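Long-range contact in beta-lactamase (Serratia marcescens, PDB 5GWA), which probably hydrolyses the amide bond of beta-lactam antibiotics as an extended-spectrum class A enzyme, and is held here as a covalent adduct with avibactam: residues H42-A54 with N140-K152. Numbering follows the deposited sequence.
Sequences HYPMQSTYKFHLA and NISIKATEEEMHK. With NA (sodium ion), chain Q; NXL ((2S,5R)-1-formyl-5-[(sulfooxy)amino]piperidine-2-carboxamide), chain B.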
# COMPACT_ATOMS: atom_id res chain seq x y z
N HIS A 42 -7.69 -23.92 8.85
CA HIS A 42 -8.28 -22.70 8.32
C HIS A 42 -7.17 -21.69 8.04
O HIS A 42 -6.39 -21.34 8.92
CB HIS A 42 -9.28 -22.13 9.31
CG HIS A 42 -10.53 -22.95 9.40
ND1 HIS A 42 -11.61 -22.60 10.19
CD2 HIS A 42 -10.87 -24.08 8.76
CE1 HIS A 42 -12.57 -23.49 10.02
NE2 HIS A 42 -12.16 -24.39 9.15
N TYR A 43 -7.06 -21.27 6.80
CA TYR A 43 -6.00 -20.39 6.38
C TYR A 43 -6.54 -19.01 6.10
O TYR A 43 -7.57 -18.87 5.49
CB TYR A 43 -5.41 -20.98 5.09
CG TYR A 43 -4.73 -22.30 5.32
CD1 TYR A 43 -3.40 -22.35 5.68
CD2 TYR A 43 -5.41 -23.49 5.20
CE1 TYR A 43 -2.79 -23.54 5.98
CE2 TYR A 43 -4.82 -24.70 5.51
CZ TYR A 43 -3.50 -24.72 5.89
OH TYR A 43 -2.89 -25.92 6.17
N PRO A 44 -5.82 -17.97 6.48
CA PRO A 44 -6.26 -16.63 6.18
C PRO A 44 -6.09 -16.34 4.69
O PRO A 44 -5.03 -16.61 4.12
CB PRO A 44 -5.36 -15.76 7.05
CG PRO A 44 -4.14 -16.58 7.27
CD PRO A 44 -4.61 -18.00 7.32
N MET A 45 -7.16 -15.86 4.09
CA MET A 45 -7.18 -15.68 2.63
C MET A 45 -6.39 -14.45 2.14
O MET A 45 -5.88 -14.46 0.99
CB MET A 45 -8.62 -15.58 2.12
CG MET A 45 -9.34 -16.89 2.17
SD MET A 45 -10.93 -16.86 1.34
CE MET A 45 -11.94 -16.00 2.54
N GLN A 46 -6.38 -13.38 2.94
CA GLN A 46 -5.97 -12.03 2.54
C GLN A 46 -6.55 -11.74 1.16
O GLN A 46 -7.73 -12.03 0.94
CB GLN A 46 -4.47 -11.90 2.58
CG GLN A 46 -3.91 -11.67 3.95
CD GLN A 46 -4.23 -10.30 4.49
OE1 GLN A 46 -4.83 -9.47 3.82
NE2 GLN A 46 -3.85 -10.07 5.77
N SER A 47 -5.74 -11.28 0.22
CA SER A 47 -6.30 -10.73 -1.02
C SER A 47 -6.88 -11.79 -1.94
O SER A 47 -7.59 -11.41 -2.89
CB SER A 47 -5.27 -9.94 -1.83
OG SER A 47 -4.93 -8.69 -1.23
N THR A 48 -6.70 -13.08 -1.65
CA THR A 48 -7.26 -14.10 -2.51
C THR A 48 -8.79 -14.06 -2.51
O THR A 48 -9.39 -14.40 -3.52
CB THR A 48 -6.79 -15.54 -2.19
OG1 THR A 48 -7.24 -15.91 -0.89
CG2 THR A 48 -5.26 -15.63 -2.30
N TYR A 49 -9.39 -13.46 -1.49
CA TYR A 49 -10.84 -13.37 -1.48
C TYR A 49 -11.42 -12.37 -2.42
O TYR A 49 -12.66 -12.31 -2.59
CB TYR A 49 -11.39 -13.26 -0.07
CG TYR A 49 -11.46 -11.88 0.56
CD1 TYR A 49 -10.59 -10.85 0.17
CD2 TYR A 49 -12.31 -11.64 1.64
CE1 TYR A 49 -10.64 -9.61 0.80
CE2 TYR A 49 -12.38 -10.39 2.26
CZ TYR A 49 -11.50 -9.39 1.86
OH TYR A 49 -11.52 -8.15 2.51
N LYS A 50 -10.58 -11.62 -3.11
CA LYS A 50 -11.05 -10.70 -4.15
C LYS A 50 -11.57 -11.49 -5.36
O LYS A 50 -12.33 -10.96 -6.18
CB LYS A 50 -9.97 -9.71 -4.55
CG LYS A 50 -9.62 -8.75 -3.40
CD LYS A 50 -8.31 -8.02 -3.65
CE LYS A 50 -7.93 -7.22 -2.42
NZ LYS A 50 -6.70 -6.42 -2.65
N PHE A 51 -11.10 -12.72 -5.52
CA PHE A 51 -11.71 -13.62 -6.52
C PHE A 51 -13.18 -13.83 -6.22
O PHE A 51 -14.06 -13.64 -7.08
CB PHE A 51 -10.93 -14.96 -6.56
CG PHE A 51 -11.61 -16.04 -7.35
CD1 PHE A 51 -11.79 -15.89 -8.72
CD2 PHE A 51 -12.06 -17.19 -6.74
CE1 PHE A 51 -12.38 -16.88 -9.47
CE2 PHE A 51 -12.70 -18.17 -7.49
CZ PHE A 51 -12.85 -18.01 -8.86
N HIS A 52 -13.46 -14.17 -4.97
CA HIS A 52 -14.81 -14.51 -4.53
C HIS A 52 -15.65 -13.25 -4.70
O HIS A 52 -16.79 -13.29 -5.15
CB HIS A 52 -14.79 -14.91 -3.06
CG HIS A 52 -13.86 -16.04 -2.74
ND1 HIS A 52 -12.49 -15.94 -2.93
CD2 HIS A 52 -14.06 -17.22 -2.12
CE1 HIS A 52 -11.92 -17.05 -2.53
NE2 HIS A 52 -12.84 -17.85 -2.03
N LEU A 53 -15.09 -12.11 -4.29
CA LEU A 53 -15.79 -10.82 -4.43
C LEU A 53 -16.16 -10.52 -5.89
O LEU A 53 -17.32 -10.19 -6.19
CB LEU A 53 -14.88 -9.73 -3.86
CG LEU A 53 -15.34 -8.31 -4.14
CD1 LEU A 53 -16.71 -8.03 -3.56
CD2 LEU A 53 -14.31 -7.32 -3.64
N ALA A 54 -15.25 -10.82 -6.81
CA ALA A 54 -15.44 -10.56 -8.22
C ALA A 54 -16.56 -11.44 -8.76
O ALA A 54 -17.41 -10.97 -9.52
CB ALA A 54 -14.16 -10.74 -8.98
N ASN A 140 -16.89 -24.20 3.85
CA ASN A 140 -15.53 -23.98 4.41
C ASN A 140 -14.84 -22.77 3.83
O ASN A 140 -13.60 -22.71 3.77
CB ASN A 140 -14.64 -25.19 4.31
CG ASN A 140 -14.93 -26.21 5.39
OD1 ASN A 140 -15.49 -25.87 6.44
ND2 ASN A 140 -14.70 -27.45 5.08
N ILE A 141 -15.63 -21.74 3.54
CA ILE A 141 -15.12 -20.41 3.25
C ILE A 141 -15.87 -19.41 4.13
O ILE A 141 -17.11 -19.44 4.16
CB ILE A 141 -15.31 -20.03 1.76
CG1 ILE A 141 -14.59 -21.04 0.86
CG2 ILE A 141 -14.77 -18.62 1.48
CD1 ILE A 141 -14.79 -20.88 -0.62
N SER A 142 -15.13 -18.50 4.75
CA SER A 142 -15.69 -17.49 5.63
C SER A 142 -15.26 -16.12 5.15
O SER A 142 -14.07 -15.82 5.12
CB SER A 142 -15.24 -17.71 7.06
OG SER A 142 -15.65 -16.64 7.91
N ILE A 143 -16.23 -15.28 4.80
CA ILE A 143 -15.96 -13.90 4.37
C ILE A 143 -16.66 -12.96 5.35
O ILE A 143 -17.91 -12.87 5.37
CB ILE A 143 -16.36 -13.67 2.91
CG1 ILE A 143 -15.51 -14.58 1.99
CG2 ILE A 143 -16.28 -12.20 2.50
CD1 ILE A 143 -16.00 -14.73 0.57
N LYS A 144 -15.84 -12.22 6.09
CA LYS A 144 -16.31 -11.45 7.24
C LYS A 144 -15.85 -10.00 7.26
O LYS A 144 -16.38 -9.21 8.02
CB LYS A 144 -15.90 -12.15 8.50
CG LYS A 144 -16.54 -13.52 8.67
CD LYS A 144 -18.02 -13.49 8.90
CE LYS A 144 -18.60 -14.90 8.71
NZ LYS A 144 -20.02 -14.95 9.14
N ALA A 145 -14.70 -9.71 6.66
CA ALA A 145 -14.08 -8.40 6.90
C ALA A 145 -13.58 -7.80 5.61
O ALA A 145 -12.98 -8.47 4.79
CB ALA A 145 -12.91 -8.50 7.84
N THR A 146 -13.76 -6.51 5.47
CA THR A 146 -13.27 -5.76 4.32
C THR A 146 -11.77 -5.53 4.49
O THR A 146 -11.19 -5.86 5.52
CB THR A 146 -13.92 -4.38 4.23
OG1 THR A 146 -13.61 -3.64 5.42
CG2 THR A 146 -15.43 -4.48 4.06
N GLU A 147 -11.13 -4.96 3.48
CA GLU A 147 -9.72 -4.64 3.61
C GLU A 147 -9.49 -3.61 4.69
O GLU A 147 -8.55 -3.75 5.47
CB GLU A 147 -9.13 -4.17 2.27
CG GLU A 147 -8.94 -5.33 1.30
CD GLU A 147 -7.78 -6.24 1.65
OE1 GLU A 147 -6.91 -5.86 2.47
OE2 GLU A 147 -7.64 -7.35 1.04
N GLU A 148 -10.32 -2.59 4.75
CA GLU A 148 -10.18 -1.56 5.80
C GLU A 148 -10.28 -2.18 7.18
O GLU A 148 -9.44 -1.92 8.05
CB GLU A 148 -11.23 -0.51 5.60
CG GLU A 148 -11.32 0.52 6.72
CD GLU A 148 -12.39 1.56 6.45
OE1 GLU A 148 -13.24 1.35 5.56
OE2 GLU A 148 -12.41 2.59 7.17
N GLU A 149 -11.23 -3.10 7.33
CA GLU A 149 -11.40 -3.78 8.60
C GLU A 149 -10.20 -4.66 8.97
O GLU A 149 -9.75 -4.70 10.12
CB GLU A 149 -12.70 -4.59 8.57
CG GLU A 149 -13.95 -3.75 8.61
CD GLU A 149 -15.23 -4.54 8.49
OE1 GLU A 149 -15.29 -5.54 7.74
OE2 GLU A 149 -16.27 -4.03 8.97
N MET A 150 -9.58 -5.31 7.98
CA MET A 150 -8.41 -6.13 8.24
C MET A 150 -7.20 -5.29 8.68
O MET A 150 -6.32 -5.76 9.38
CB MET A 150 -8.04 -6.97 7.00
CG MET A 150 -8.94 -8.18 6.83
SD MET A 150 -8.22 -9.39 5.71
CE MET A 150 -8.50 -8.55 4.18
N HIS A 151 -7.09 -4.11 8.11
CA HIS A 151 -5.93 -3.24 8.39
C HIS A 151 -6.03 -2.61 9.78
O HIS A 151 -5.06 -2.01 10.25
CB HIS A 151 -5.80 -2.15 7.32
CG HIS A 151 -5.23 -2.64 6.03
ND1 HIS A 151 -5.89 -3.54 5.21
CD2 HIS A 151 -4.06 -2.35 5.41
CE1 HIS A 151 -5.13 -3.80 4.15
NE2 HIS A 151 -4.01 -3.10 4.26
N LYS A 152 -7.18 -2.73 10.45
CA LYS A 152 -7.33 -2.11 11.78
C LYS A 152 -6.71 -2.92 12.89
O LYS A 152 -6.42 -2.38 13.97
CB LYS A 152 -8.79 -1.86 12.10
CG LYS A 152 -9.32 -0.59 11.46
CD LYS A 152 -10.67 -0.24 11.97
CE LYS A 152 -11.02 1.19 11.63
NZ LYS A 152 -10.90 1.48 10.18
NA NA Q . -5.72 -8.37 9.93
OAC NXL B . -3.45 -9.79 0.12
CAN NXL B . -3.75 -8.74 -0.44
N NXL B . -3.20 -7.63 -0.23
CAJ NXL B . -3.38 -6.51 -1.14
CA NXL B . -2.23 -7.50 0.85
C NXL B . -2.62 -6.60 1.96
O NXL B . -3.62 -5.90 1.90
NAA NXL B . -1.73 -6.51 2.95
CB NXL B . -0.91 -7.06 0.26
CAH NXL B . -1.04 -5.90 -0.70
CAO NXL B . -2.06 -6.19 -1.80
NAK NXL B . -1.70 -7.22 -2.79
OAL NXL B . -0.80 -8.10 -2.42
SAR NXL B . -0.83 -9.43 -3.19
OAD NXL B . 0.18 -9.26 -4.19
OAE NXL B . -0.43 -10.59 -2.49
OAG NXL B . -2.42 -9.67 -3.48
O HOH W 1 -5.40 -6.88 4.54
O HOH W 2 -3.90 -8.01 7.88
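Tyr49 reaches across to the loop before helix 147-151, where its hydroxyl donates to Ala145 O (OH to O 2.7 Å). This oxygen sits at the ring edge and receives the proton on a lone pair in the carbonyl plane; Asn160 gives it a second bond. A chi1 of 86°, with CG flanked by both the backbone N and the carbonyl carbon, aims the ring this way. Met150 approaches head-on and sets its methyl CE 3.5 Å from Tyr49 OH, while the Glu147 side chain runs antiparallel alongside, its carboxylate plane 76° from the ring.

That carboxylate folds back toward Ser47, the residue carbamoylated through OG by avibactam. Glu147 OE2 makes a long salt bridge to Lys50 NZ (3.9 Å), and Lys50 NZ donates to Ser47 OG and to Asn113, consistent with the Ser-x-x-Lys centre of class A enzymes. A water bridges Gln46 OE1 (2.7 Å) and Glu147 OE1 across the segments, while Gln46 NE2 bonds Gln157.

Farther from the pocket the contact is apolar: Met45 CE reaches Ile141 and Ile143, and Ile141 CD1 meets the His52 ring at its edge, 3.9 Å from NE2. Helices 126-135 and 164-175 pack against His52 and Ile141, and strand 161-162 lies between strands 43-44 and 141-142, joining the segments in one antiparallel sheet.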